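Long-range contacts in angiogenin-1 (Salmo salar, PDB 7BFK), which probably cleaves RNA as a secreted endonuclease of the pancreatic ribonuclease family, probably held in an auto-inhibited state: residues V70-P75 / K101-A106; Q53-C58 / K110-Y115; K41-F46 / I80-G85. All blocks are in the same frame, centred on the assembly; numbering follows the deposited sequence.

In the fold
All three contacts tie distant parts of the chain to one curved antiparallel sheet of the ribonuclease A fold, and strand 93-108 runs through its middle. Contacts 1 and 2 touch, with centres about 10 Å apart: Ile57 packs on Val70, Ser72 and Val103, and Val113 N meets Ala106 O at 2.9 Å. Contact 3 lies further off, its centre about 19 Å from that of contact 1 and about 21 Å from that of contact 2, on the other side of the chain's centre from contact 2. In relatives the active site lies in the cleft of this sheet, and Lys41 of contact 3, His114 of contact 2 and His14 of helix 5-14 probably correspond to its catalytic residues.

Contact 1: residues V70-P75 / K101-A106; sequences VQSNKP and KKVIIA
Val70 and Ile105 face each other as an antiparallel hydrogen-bonded pair: Val70 N reaches Ile105 O at 2.8 Å, and Val70 O receives Ile105 N at 2.9 Å. Gln71, the next residue, makes a non-hydrogen-bonded pair with Ile104. Its extended chain (CG anti to the backbone N, chi1 170°) crosses Lys102 obliquely and lays Gln71 NE2 against Lys102 CD at 3.8 Å, on the face of the sheet where both residues also touch Thr124. In the ribonuclease A sheet, strand 69-72 lies between 62-64 and the long strand 93-108, antiparallel to both. At Ser72 the backbone N still bonds to Val103 O, but the reciprocal bond goes to the side chain. With chi1 at 67°, Ser72 OG sits between its own N and carbonyl carbon, accepts Val103 N at 3.0 Å, and donates to Lys74 O at 2.8 Å. Replacing the serine by alanine would remove OG, and Val103 N and Lys74 O would probably lose their shared partner, leaving the turn after the strand less fixed. Beyond it the side chain of Lys102 rises along the turn, its CD 3.3 Å from Ser72 O. Asn73 OD1 is hydrogen-bonded to Thr63 OG1 instead. Pro75 runs alongside Lys102, and Pro75 CA sends a C-H toward Lys101 O at 3.5 Å.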
ATOM      1  N   VAL A  70      -7.858  -9.107  -5.713  1.00 32.71           N
ATOM      2  CA  VAL A  70      -7.491 -10.391  -5.081  1.00 32.87           C
ATOM      3  C   VAL A  70      -7.283 -10.130  -3.593  1.00 34.72           C
ATOM      4  O   VAL A  70      -6.595  -9.145  -3.246  1.00 30.38           O
ATOM      5  CB  VAL A  70      -6.240 -10.980  -5.750  1.00 36.97           C
ATOM      6  CG1 VAL A  70      -5.953 -12.381  -5.250  1.00 38.46           C
ATOM      7  CG2 VAL A  70      -6.373 -10.967  -7.269  1.00 42.07           C
ATOM      8  N   GLN A  71      -7.892 -10.958  -2.761  1.00 33.35           N
ATOM      9  CA  GLN A  71      -7.773 -10.909  -1.292  1.00 31.16           C
ATOM     10  C   GLN A  71      -6.755 -11.962  -0.883  1.00 33.95           C
ATOM     11  O   GLN A  71      -6.895 -13.119  -1.311  1.00 32.76           O
ATOM     12  CB  GLN A  71      -9.155 -11.122  -0.683  1.00 35.74           C
ATOM     13  CG  GLN A  71      -9.165 -11.334   0.812  1.00 35.49           C
ATOM     14  CD  GLN A  71     -10.574 -11.446   1.323  1.00 40.11           C
ATOM     15  OE1 GLN A  71     -11.443 -10.648   0.982  1.00 45.84           O
ATOM     16  NE2 GLN A  71     -10.793 -12.416   2.187  1.00 44.85           N
ATOM     17  N   SER A  72      -5.743 -11.584  -0.118  1.00 29.75           N
ATOM     18  CA  SER A  72      -4.730 -12.532   0.383  1.00 29.23           C
ATOM     19  C   SER A  72      -5.428 -13.598   1.249  1.00 32.23           C
ATOM     20  O   SER A  72      -6.394 -13.270   1.990  1.00 27.93           O
ATOM     21  CB  SER A  72      -3.622 -11.808   1.129  1.00 28.66           C
ATOM     22  OG  SER A  72      -4.124 -11.253   2.316  1.00 26.49           O
ATOM     23  N   ASN A  73      -4.973 -14.844   1.151  1.00 32.70           N
ATOM     24  CA  ASN A  73      -5.544 -15.976   1.913  1.00 34.46           C
ATOM     25  C   ASN A  73      -4.971 -15.957   3.326  1.00 36.17           C
ATOM     26  O   ASN A  73      -5.584 -16.550   4.218  1.00 39.96           O
ATOM     27  CB  ASN A  73      -5.298 -17.298   1.192  1.00 34.75           C
ATOM     28  CG  ASN A  73      -6.128 -17.419  -0.058  1.00 36.73           C
ATOM     29  OD1 ASN A  73      -7.190 -16.813  -0.165  1.00 36.70           O
ATOM     30  ND2 ASN A  73      -5.653 -18.210  -1.003  1.00 41.58           N
ATOM     31  N   LYS A  74      -3.834 -15.293   3.529  1.00 33.54           N
ATOM     32  CA  LYS A  74      -3.246 -15.157   4.880  1.00 34.72           C
ATOM     33  C   LYS A  74      -3.265 -13.687   5.269  1.00 32.67           C
ATOM     34  O   LYS A  74      -3.187 -12.808   4.415  1.00 32.39           O
ATOM     35  CB  LYS A  74      -1.853 -15.788   4.938  1.00 42.71           C
ATOM     36  CG  LYS A  74      -1.848 -17.290   4.681  1.00 47.73           C
ATOM     37  CD  LYS A  74      -0.536 -17.971   4.972  1.00 59.70           C
ATOM     38  CE  LYS A  74      -0.251 -18.114   6.453  1.00 67.14           C
ATOM     39  NZ  LYS A  74      -1.175 -19.075   7.105  1.00 71.10           N
ATOM     40  N   PRO A  75      -3.407 -13.389   6.566  1.00 32.00           N
ATOM     41  CA  PRO A  75      -3.346 -12.017   7.046  1.00 31.00           C
ATOM     42  C   PRO A  75      -1.893 -11.523   7.077  1.00 29.90           C
ATOM     43  O   PRO A  75      -0.987 -12.334   7.202  1.00 28.72           O
ATOM     44  CB  PRO A  75      -3.928 -12.122   8.454  1.00 31.27           C
ATOM     45  CG  PRO A  75      -3.525 -13.506   8.897  1.00 31.89           C
ATOM     46  CD  PRO A  75      -3.624 -14.364   7.655  1.00 33.11           C
ATOM     47  N   LYS A 101      -4.406  -7.936   9.006  1.00 29.75           N
ATOM     48  CA  LYS A 101      -5.568  -8.094   8.096  1.00 28.96           C
ATOM     49  C   LYS A 101      -5.176  -8.748   6.784  1.00 27.05           C
ATOM     50  O   LYS A 101      -3.999  -8.669   6.378  1.00 25.86           O
ATOM     51  CB  LYS A 101      -6.203  -6.713   7.858  1.00 35.57           C
ATOM     52  CG  LYS A 101      -6.949  -6.191   9.079  1.00 40.33           C
ATOM     53  CD  LYS A 101      -8.074  -5.260   8.813  1.00 49.83           C
ATOM     54  CE  LYS A 101      -8.895  -4.982  10.059  1.00 53.05           C
ATOM     55  NZ  LYS A 101      -9.689  -6.163  10.463  1.00 59.48           N
ATOM     56  N   LYS A 102      -6.130  -9.438   6.175  1.00 28.16           N
ATOM     57  CA  LYS A 102      -5.982  -9.905   4.788  1.00 30.16           C
ATOM     58  C   LYS A 102      -5.977  -8.616   3.970  1.00 27.71           C
ATOM     59  O   LYS A 102      -6.696  -7.660   4.370  1.00 27.61           O
ATOM     60  CB  LYS A 102      -7.094 -10.875   4.401  1.00 30.46           C
ATOM     61  CG  LYS A 102      -7.141 -12.123   5.275  1.00 37.60           C
ATOM     62  CD  LYS A 102      -8.085 -13.183   4.788  1.00 41.56           C
ATOM     63  CE  LYS A 102      -8.378 -14.232   5.834  1.00 48.08           C
ATOM     64  NZ  LYS A 102      -7.174 -14.533   6.636  1.00 56.11           N
ATOM     65  N   VAL A 103      -5.169  -8.556   2.926  1.00 27.18           N
ATOM     66  CA  VAL A 103      -5.077  -7.336   2.083  1.00 25.53           C
ATOM     67  C   VAL A 103      -5.784  -7.608   0.754  1.00 27.33           C
ATOM     68  O   VAL A 103      -5.879  -8.794   0.334  1.00 28.93           O
ATOM     69  CB  VAL A 103      -3.623  -6.904   1.894  1.00 25.92           C
ATOM     70  CG1 VAL A 103      -3.007  -6.495   3.219  1.00 27.35           C
ATOM     71  CG2 VAL A 103      -2.808  -8.000   1.220  1.00 28.61           C
ATOM     72  N   ILE A 104      -6.340  -6.563   0.164  1.00 27.34           N
ATOM     73  CA  ILE A 104      -7.010  -6.639  -1.149  1.00 26.65           C
ATOM     74  C   ILE A 104      -6.224  -5.768  -2.111  1.00 28.70           C
ATOM     75  O   ILE A 104      -6.131  -4.567  -1.877  1.00 25.90           O
ATOM     76  CB  ILE A 104      -8.480  -6.248  -1.052  1.00 30.39           C
ATOM     77  CG1 ILE A 104      -9.187  -7.006   0.075  1.00 30.64           C
ATOM     78  CG2 ILE A 104      -9.125  -6.474  -2.409  1.00 30.86           C
ATOM     79  CD1 ILE A 104     -10.496  -6.385   0.516  1.00 36.98           C
ATOM     80  N   ILE A 105      -5.673  -6.381  -3.143  1.00 27.00           N
ATOM     81  CA  ILE A 105      -4.810  -5.695  -4.136  1.00 29.44           C
ATOM     82  C   ILE A 105      -5.318  -6.016  -5.536  1.00 34.80           C
ATOM     83  O   ILE A 105      -6.185  -6.872  -5.675  1.00 30.31           O
ATOM     84  CB  ILE A 105      -3.355  -6.150  -3.966  1.00 29.29           C
ATOM     85  CG1 ILE A 105      -3.174  -7.609  -4.397  1.00 30.63           C
ATOM     86  CG2 ILE A 105      -2.886  -5.915  -2.545  1.00 29.75           C
ATOM     87  CD1 ILE A 105      -1.746  -8.073  -4.404  1.00 31.26           C
ATOM     88  N   ALA A 106      -4.779  -5.313  -6.512  1.00 34.46           N
ATOM     89  CA  ALA A 106      -4.990  -5.562  -7.938  1.00 34.69           C
ATOM     90  C   ALA A 106      -3.805  -6.390  -8.414  1.00 37.96           C
ATOM     91  O   ALA A 106      -2.657  -6.128  -7.959  1.00 35.75           O
ATOM     92  CB  ALA A 106      -5.122  -4.247  -8.684  1.00 37.18           C
TER

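Contact 2: residues Q53-C58 / K110-Y115; sequences QVQAIC and KFPVHY
Cys58 and Lys110 bring their backbones nearest, with CA atoms 5.2 Å apart, while the CA atoms of Gln55 and Pro112 are 6.0 Å apart. The first segment leaves helix 51-55 still coiled, Ile57 N bonding to Val54 O and Cys58 N to Gln55 O; Val54, Gln55 and Cys58 are the residues that meet Lys110, Phe111 and Pro112 at the start of the short strand 111-113. No backbone hydrogen bond joins the two segments, so side chains do the work. Gln55 carries the polar link. A chi1 of -179° swings its CG opposite the backbone N, and the chain stays extended, which carries the amide out to Lys110 O. Gln55 NE2 donates to Lys110 O at 3.2 Å, the oxygen lying close to the plane of the glutamine amide. The donor, however, approaches from above the carbonyl plane of Lys110, 55° out of it, and the bond is moderately bent. The aliphatic part of Lys110 runs beside the glutamine in the same direction, its CD 3.6 Å from Gln55 NE2. Lys110 CG also rests over one face of the Phe111 ring, toward its rim. Pro112 supplies the apolar half: its CD meets Cys58 SG at 3.6 Å, and its CG lies 4.3 Å from Val54 CG1. The sulfur is thus pressed against the proline ring while being fixed covalently to Cys107, a disulfide that staples the end of strand 93-108 to this coil. Strands 93-108 and 111-113 form a hairpin in the sheet. Around the contact, Ile105 backs Pro112, while helix 5-14 closes over Val54 with Phe10 and over Gln55 with Tyr7.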
ATOM      1  N   GLN A  53       6.254 -12.538  -0.708  1.00 35.68           N
ATOM      2  CA  GLN A  53       5.038 -12.875   0.074  1.00 39.06           C
ATOM      3  C   GLN A  53       3.845 -12.148  -0.543  1.00 36.82           C
ATOM      4  O   GLN A  53       2.735 -12.701  -0.553  1.00 35.79           O
ATOM      5  CB  GLN A  53       5.158 -12.444   1.536  1.00 46.02           C
ATOM      6  CG  GLN A  53       6.380 -12.980   2.289  1.00 51.54           C
ATOM      7  CD  GLN A  53       6.297 -12.649   3.763  1.00 59.90           C
ATOM      8  OE1 GLN A  53       7.245 -12.144   4.379  1.00 65.82           O
ATOM      9  NE2 GLN A  53       5.138 -12.922   4.350  1.00 56.87           N
ATOM     10  N   VAL A  54       4.051 -10.920  -0.996  1.00 32.32           N
ATOM     11  CA  VAL A  54       2.954 -10.108  -1.582  1.00 32.02           C
ATOM     12  C   VAL A  54       2.725 -10.560  -3.029  1.00 31.13           C
ATOM     13  O   VAL A  54       1.545 -10.650  -3.415  1.00 29.73           O
ATOM     14  CB  VAL A  54       3.220  -8.594  -1.461  1.00 33.69           C
ATOM     15  CG1 VAL A  54       2.046  -7.788  -1.985  1.00 31.81           C
ATOM     16  CG2 VAL A  54       3.533  -8.194  -0.023  1.00 34.32           C
ATOM     17  N   GLN A  55       3.786 -10.855  -3.800  1.00 33.65           N
ATOM     18  CA  GLN A  55       3.627 -11.292  -5.211  1.00 33.24           C
ATOM     19  C   GLN A  55       2.821 -12.599  -5.210  1.00 33.41           C
ATOM     20  O   GLN A  55       1.960 -12.766  -6.091  1.00 35.03           O
ATOM     21  CB  GLN A  55       4.967 -11.439  -5.939  1.00 37.62           C
ATOM     22  CG  GLN A  55       4.800 -11.876  -7.396  1.00 41.84           C
ATOM     23  CD  GLN A  55       6.076 -11.866  -8.209  1.00 44.50           C
ATOM     24  OE1 GLN A  55       7.173 -12.103  -7.704  1.00 48.33           O
ATOM     25  NE2 GLN A  55       5.934 -11.580  -9.495  1.00 55.02           N
ATOM     26  N   ALA A  56       3.031 -13.442  -4.203  1.00 33.84           N
ATOM     27  CA  ALA A  56       2.368 -14.760  -4.069  1.00 35.64           C
ATOM     28  C   ALA A  56       0.839 -14.600  -4.033  1.00 36.59           C
ATOM     29  O   ALA A  56       0.152 -15.558  -4.400  1.00 39.00           O
ATOM     30  CB  ALA A  56       2.883 -15.474  -2.838  1.00 38.85           C
ATOM     31  N   ILE A  57       0.316 -13.452  -3.586  1.00 33.79           N
ATOM     32  CA  ILE A  57      -1.159 -13.199  -3.525  1.00 32.47           C
ATOM     33  C   ILE A  57      -1.751 -13.405  -4.926  1.00 31.74           C
ATOM     34  O   ILE A  57      -2.913 -13.862  -5.033  1.00 34.95           O
ATOM     35  CB  ILE A  57      -1.472 -11.789  -2.979  1.00 27.56           C
ATOM     36  CG1 ILE A  57      -1.054 -11.651  -1.517  1.00 27.54           C
ATOM     37  CG2 ILE A  57      -2.947 -11.455  -3.167  1.00 27.74           C
ATOM     38  CD1 ILE A  57      -1.036 -10.223  -1.007  1.00 28.40           C
ATOM     39  N   CYS A  58      -0.968 -13.082  -5.943  1.00 33.94           N
ATOM     40  CA  CYS A  58      -1.349 -13.143  -7.370  1.00 35.67           C
ATOM     41  C   CYS A  58      -1.105 -14.553  -7.937  1.00 39.31           C
ATOM     42  O   CYS A  58      -1.698 -14.857  -8.963  1.00 43.81           O
ATOM     43  CB  CYS A  58      -0.569 -12.107  -8.176  1.00 35.31           C
ATOM     44  SG  CYS A  58      -0.885 -10.382  -7.696  1.00 35.75           S
ATOM     45  N   LYS A 110       0.954 -12.075 -12.833  1.00 40.12           N
ATOM     46  CA  LYS A 110       1.673 -12.502 -11.605  1.00 43.95           C
ATOM     47  C   LYS A 110       2.099 -11.295 -10.755  1.00 40.12           C
ATOM     48  O   LYS A 110       2.743 -11.548  -9.717  1.00 39.88           O
ATOM     49  CB  LYS A 110       2.935 -13.294 -11.960  1.00 50.23           C
ATOM     50  CG  LYS A 110       4.081 -12.465 -12.539  1.00 57.12           C
ATOM     51  CD  LYS A 110       5.419 -13.197 -12.623  1.00 62.58           C
ATOM     52  CE  LYS A 110       5.587 -14.020 -13.880  1.00 66.55           C
ATOM     53  NZ  LYS A 110       5.813 -13.163 -15.067  1.00 66.65           N
ATOM     54  N   PHE A 111       1.742 -10.065 -11.153  1.00 37.46           N
ATOM     55  CA  PHE A 111       2.238  -8.801 -10.536  1.00 39.40           C
ATOM     56  C   PHE A 111       1.171  -7.984  -9.813  1.00 35.89           C
ATOM     57  O   PHE A 111       0.216  -7.494 -10.411  1.00 37.41           O
ATOM     58  CB  PHE A 111       2.822  -7.853 -11.592  1.00 39.11           C
ATOM     59  CG  PHE A 111       4.050  -8.359 -12.301  1.00 43.67           C
ATOM     60  CD1 PHE A 111       5.288  -8.344 -11.674  1.00 39.61           C
ATOM     61  CD2 PHE A 111       3.978  -8.816 -13.613  1.00 43.65           C
ATOM     62  CE1 PHE A 111       6.423  -8.800 -12.330  1.00 41.40           C
ATOM     63  CE2 PHE A 111       5.115  -9.264 -14.269  1.00 41.38           C
ATOM     64  CZ  PHE A 111       6.335  -9.261 -13.625  1.00 42.52           C
ATOM     65  N   PRO A 112       1.333  -7.781  -8.489  1.00 33.63           N
ATOM     66  CA  PRO A 112       0.547  -6.794  -7.768  1.00 32.83           C
ATOM     67  C   PRO A 112       0.776  -5.435  -8.442  1.00 32.76           C
ATOM     68  O   PRO A 112       1.915  -5.158  -8.811  1.00 33.45           O
ATOM     69  CB  PRO A 112       1.138  -6.802  -6.352  1.00 32.01           C
ATOM     70  CG  PRO A 112       1.738  -8.184  -6.217  1.00 33.63           C
ATOM     71  CD  PRO A 112       2.234  -8.541  -7.608  1.00 34.94           C
ATOM     72  N   VAL A 113      -0.279  -4.637  -8.594  1.00 31.87           N
ATOM     73  CA  VAL A 113      -0.215  -3.289  -9.233  1.00 35.40           C
ATOM     74  C   VAL A 113      -1.164  -2.330  -8.533  1.00 34.78           C
ATOM     75  O   VAL A 113      -2.145  -2.781  -7.939  1.00 40.11           O
ATOM     76  CB  VAL A 113      -0.547  -3.374 -10.743  1.00 35.06           C
ATOM     77  CG1 VAL A 113       0.544  -4.084 -11.502  1.00 37.06           C
ATOM     78  CG2 VAL A 113      -1.885  -4.053 -10.990  1.00 38.63           C
ATOM     79  N   HIS A 114      -0.879  -1.028  -8.649  1.00 49.35           N
ATOM     80  CA  HIS A 114      -1.740   0.093  -8.190  1.00 55.09           C
ATOM     81  C   HIS A 114      -1.768   1.119  -9.332  1.00 62.51           C
ATOM     82  O   HIS A 114      -0.685   1.509  -9.807  1.00 72.81           O
ATOM     83  CB  HIS A 114      -1.249   0.679  -6.857  1.00 58.84           C
ATOM     84  CG  HIS A 114      -0.024   1.520  -7.003  1.00 71.30           C
ATOM     85  ND1 HIS A 114      -0.089   2.881  -7.225  1.00 77.10           N
ATOM     86  CD2 HIS A 114       1.289   1.202  -6.998  1.00 70.60           C
ATOM     87  CE1 HIS A 114       1.133   3.366  -7.333  1.00 77.75           C
ATOM     88  NE2 HIS A 114       1.993   2.359  -7.199  1.00 75.67           N
ATOM     89  N   TYR A 115      -2.952   1.499  -9.792  1.00 72.89           N
ATOM     90  CA  TYR A 115      -3.135   2.432 -10.930  1.00 73.03           C
ATOM     91  C   TYR A 115      -3.353   3.859 -10.417  1.00 71.98           C
ATOM     92  O   TYR A 115      -4.436   4.141  -9.866  1.00 72.07           O
ATOM     93  CB  TYR A 115      -4.285   1.952 -11.816  1.00 76.72           C
ATOM     94  CG  TYR A 115      -4.044   0.627 -12.495  1.00 79.21           C
ATOM     95  CD1 TYR A 115      -2.957   0.450 -13.336  1.00 80.46           C
ATOM     96  CD2 TYR A 115      -4.923  -0.435 -12.343  1.00 80.07           C
ATOM     97  CE1 TYR A 115      -2.730  -0.753 -13.986  1.00 75.62           C
ATOM     98  CE2 TYR A 115      -4.712  -1.646 -12.988  1.00 79.72           C
ATOM     99  CZ  TYR A 115      -3.613  -1.803 -13.817  1.00 79.57           C
ATOM    100  OH  TYR A 115      -3.382  -2.984 -14.462  1.00 82.40           O
TER

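Contact 3: residues K41-F46 / I80-G85; sequences KLKNTF and ICTHTG
Leu42 O and His83 N make the first of three backbone hydrogen bonds that join the CKxxNTF signature of the pancreatic ribonucleases to strand 76-85, antiparallel within the family's sheet. The other two form the Asn44-Cys81 pair: Asn44 N reaches Cys81 O at 3.0 Å, and Cys81 N reaches Asn44 O at 2.9 Å. Between and beyond them, Lys43-Thr82 and Thr45-Ile80 are non-hydrogen-bonded pairs.

Apolar contacts follow this alternation. On one face Ile80 straddles two neighbours, with CG2 3.9 Å from Lys43 CD and CG1 3.9 Å from Thr45 CG2. The polar ends of both neighbours turn to Asp120, Lys43 in a salt bridge and Thr45 by a hydrogen bond. On the other face Cys81 SG, disulfide-bonded to Cys24, makes a sulfur-aromatic contact with Phe46, 3.7 Å from CE1.

Polar side chains tie the signature to its surroundings. Lys41 runs fully extended and gives NZ to Asn44 OD1 at 2.7 Å, in the carbonyl plane. Lys41 NZ also bonds to Val119 O; this residue probably corresponds to the active-site lysine of relatives. Asn44 ND2 goes to Gln13 O.

A ring contact completes the set. The imidazole of His83, bonded through NE2 to Gly86 O, has Gly85 N over one face and on the other Leu42 CD2, 3.8 Å from the ring centroid in a CH-pi contact.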
ATOM      1  N   LYS A  41      -2.031  12.880   0.671  1.00 36.66           N
ATOM      2  CA  LYS A  41      -2.809  11.643   0.403  1.00 34.33           C
ATOM      3  C   LYS A  41      -3.591  11.358   1.697  1.00 27.11           C
ATOM      4  O   LYS A  41      -3.003  11.504   2.782  1.00 28.12           O
ATOM      5  CB  LYS A  41      -1.889  10.512  -0.066  1.00 32.50           C
ATOM      6  CG  LYS A  41      -2.631   9.333  -0.670  1.00 32.52           C
ATOM      7  CD  LYS A  41      -1.739   8.206  -1.120  1.00 34.24           C
ATOM      8  CE  LYS A  41      -2.529   7.083  -1.737  1.00 36.05           C
ATOM      9  NZ  LYS A  41      -1.684   5.901  -1.959  1.00 46.33           N
ATOM     10  N   LEU A  42      -4.882  11.047   1.609  1.00 26.98           N
ATOM     11  CA  LEU A  42      -5.767  10.944   2.811  1.00 27.56           C
ATOM     12  C   LEU A  42      -5.473   9.670   3.599  1.00 26.98           C
ATOM     13  O   LEU A  42      -5.813   9.638   4.790  1.00 26.96           O
ATOM     14  CB  LEU A  42      -7.237  11.025   2.389  1.00 29.06           C
ATOM     15  CG  LEU A  42      -7.639  12.385   1.813  1.00 30.70           C
ATOM     16  CD1 LEU A  42      -9.040  12.381   1.260  1.00 29.52           C
ATOM     17  CD2 LEU A  42      -7.465  13.486   2.857  1.00 36.28           C
ATOM     18  N   LYS A  43      -4.914   8.648   2.949  1.00 24.82           N
ATOM     19  CA  LYS A  43      -4.563   7.386   3.618  1.00 27.17           C
ATOM     20  C   LYS A  43      -3.574   6.607   2.767  1.00 27.25           C
ATOM     21  O   LYS A  43      -3.628   6.711   1.521  1.00 28.23           O
ATOM     22  CB  LYS A  43      -5.822   6.538   3.827  1.00 27.35           C
ATOM     23  CG  LYS A  43      -5.623   5.245   4.585  1.00 26.95           C
ATOM     24  CD  LYS A  43      -6.950   4.591   4.974  1.00 24.86           C
ATOM     25  CE  LYS A  43      -7.830   4.292   3.780  1.00 26.10           C
ATOM     26  NZ  LYS A  43      -7.366   3.089   3.048  1.00 24.78           N
ATOM     27  N   ASN A  44      -2.706   5.857   3.422  1.00 26.64           N
ATOM     28  CA  ASN A  44      -1.839   4.883   2.734  1.00 25.97           C
ATOM     29  C   ASN A  44      -1.583   3.732   3.687  1.00 24.57           C
ATOM     30  O   ASN A  44      -1.302   3.990   4.846  1.00 27.78           O
ATOM     31  CB  ASN A  44      -0.541   5.472   2.215  1.00 28.69           C
ATOM     32  CG  ASN A  44       0.073   4.570   1.170  1.00 27.89           C
ATOM     33  OD1 ASN A  44      -0.375   4.581   0.034  1.00 27.99           O
ATOM     34  ND2 ASN A  44       1.115   3.837   1.547  1.00 27.55           N
ATOM     35  N   THR A  45      -1.715   2.513   3.183  1.00 23.83           N
ATOM     36  CA  THR A  45      -1.498   1.259   3.930  1.00 24.70           C
ATOM     37  C   THR A  45      -0.185   0.606   3.454  1.00 24.73           C
ATOM     38  O   THR A  45      -0.018   0.385   2.221  1.00 25.73           O
ATOM     39  CB  THR A  45      -2.712   0.339   3.788  1.00 23.35           C
ATOM     40  OG1 THR A  45      -3.902   1.092   4.067  1.00 24.82           O
ATOM     41  CG2 THR A  45      -2.622  -0.879   4.668  1.00 23.64           C
ATOM     42  N   PHE A  46       0.669   0.278   4.407  1.00 23.25           N
ATOM     43  CA  PHE A  46       1.971  -0.407   4.223  1.00 25.60           C
ATOM     44  C   PHE A  46       1.869  -1.842   4.735  1.00 25.30           C
ATOM     45  O   PHE A  46       1.342  -2.055   5.829  1.00 25.70           O
ATOM     46  CB  PHE A  46       3.076   0.357   4.959  1.00 30.25           C
ATOM     47  CG  PHE A  46       3.259   1.780   4.499  1.00 28.47           C
ATOM     48  CD1 PHE A  46       2.526   2.805   5.076  1.00 29.95           C
ATOM     49  CD2 PHE A  46       4.160   2.096   3.489  1.00 32.50           C
ATOM     50  CE1 PHE A  46       2.691   4.117   4.656  1.00 32.42           C
ATOM     51  CE2 PHE A  46       4.314   3.406   3.058  1.00 31.58           C
ATOM     52  CZ  PHE A  46       3.573   4.412   3.642  1.00 31.67           C
ATOM     53  N   ILE A  80      -1.245   1.608   8.863  1.00 27.67           N
ATOM     54  CA  ILE A  80      -2.147   2.545   8.153  1.00 30.36           C
ATOM     55  C   ILE A  80      -1.811   3.958   8.619  1.00 29.93           C
ATOM     56  O   ILE A  80      -1.867   4.227   9.859  1.00 33.23           O
ATOM     57  CB  ILE A  80      -3.623   2.175   8.403  1.00 29.80           C
ATOM     58  CG1 ILE A  80      -3.895   0.715   8.028  1.00 29.97           C
ATOM     59  CG2 ILE A  80      -4.567   3.125   7.662  1.00 29.53           C
ATOM     60  CD1 ILE A  80      -5.052   0.112   8.747  1.00 30.98           C
ATOM     61  N   CYS A  81      -1.429   4.805   7.674  1.00 29.60           N
ATOM     62  CA  CYS A  81      -1.187   6.252   7.881  1.00 30.93           C
ATOM     63  C   CYS A  81      -2.428   6.998   7.392  1.00 29.11           C
ATOM     64  O   CYS A  81      -2.747   6.934   6.175  1.00 28.85           O
ATOM     65  CB  CYS A  81       0.090   6.695   7.183  1.00 34.06           C
ATOM     66  SG  CYS A  81       1.539   5.772   7.755  1.00 36.58           S
ATOM     67  N   THR A  82      -3.132   7.651   8.307  1.00 28.98           N
ATOM     68  CA  THR A  82      -4.411   8.343   8.029  1.00 29.54           C
ATOM     69  C   THR A  82      -4.243   9.842   8.254  1.00 29.30           C
ATOM     70  O   THR A  82      -3.720  10.245   9.320  1.00 32.78           O
ATOM     71  CB  THR A  82      -5.556   7.789   8.891  1.00 28.50           C
ATOM     72  OG1 THR A  82      -5.578   6.358   8.767  1.00 33.55           O
ATOM     73  CG2 THR A  82      -6.897   8.361   8.480  1.00 30.37           C
ATOM     74  N   HIS A  83      -4.642  10.619   7.261  1.00 30.80           N
ATOM     75  CA  HIS A  83      -4.658  12.099   7.298  1.00 33.03           C
ATOM     76  C   HIS A  83      -5.535  12.586   8.460  1.00 37.76           C
ATOM     77  O   HIS A  83      -6.650  12.037   8.648  1.00 34.09           O
ATOM     78  CB  HIS A  83      -5.187  12.619   5.967  1.00 33.46           C
ATOM     79  CG  HIS A  83      -5.635  14.043   6.002  1.00 34.78           C
ATOM     80  ND1 HIS A  83      -6.914  14.403   6.394  1.00 34.39           N
ATOM     81  CD2 HIS A  83      -5.005  15.182   5.641  1.00 36.14           C
ATOM     82  CE1 HIS A  83      -7.041  15.717   6.293  1.00 38.10           C
ATOM     83  NE2 HIS A  83      -5.873  16.215   5.833  1.00 37.11           N
ATOM     84  N   THR A  84      -5.070  13.585   9.209  1.00 34.48           N
ATOM     85  CA  THR A  84      -5.870  14.253  10.271  1.00 38.13           C
ATOM     86  C   THR A  84      -5.977  15.756   9.963  1.00 40.05           C
ATOM     87  O   THR A  84      -6.913  16.373  10.488  1.00 37.61           O
ATOM     88  CB  THR A  84      -5.314  13.976  11.673  1.00 41.46           C
ATOM     89  OG1 THR A  84      -3.949  14.392  11.710  1.00 43.85           O
ATOM     90  CG2 THR A  84      -5.405  12.518  12.066  1.00 43.84           C
ATOM     91  N   GLY A  85      -5.083  16.302   9.118  1.00 42.03           N
ATOM     92  CA  GLY A  85      -5.068  17.738   8.758  1.00 42.56           C
ATOM     93  C   GLY A  85      -4.132  18.067   7.610  1.00 42.56           C
ATOM     94  O   GLY A  85      -3.193  17.272   7.326  1.00 41.87           O
TER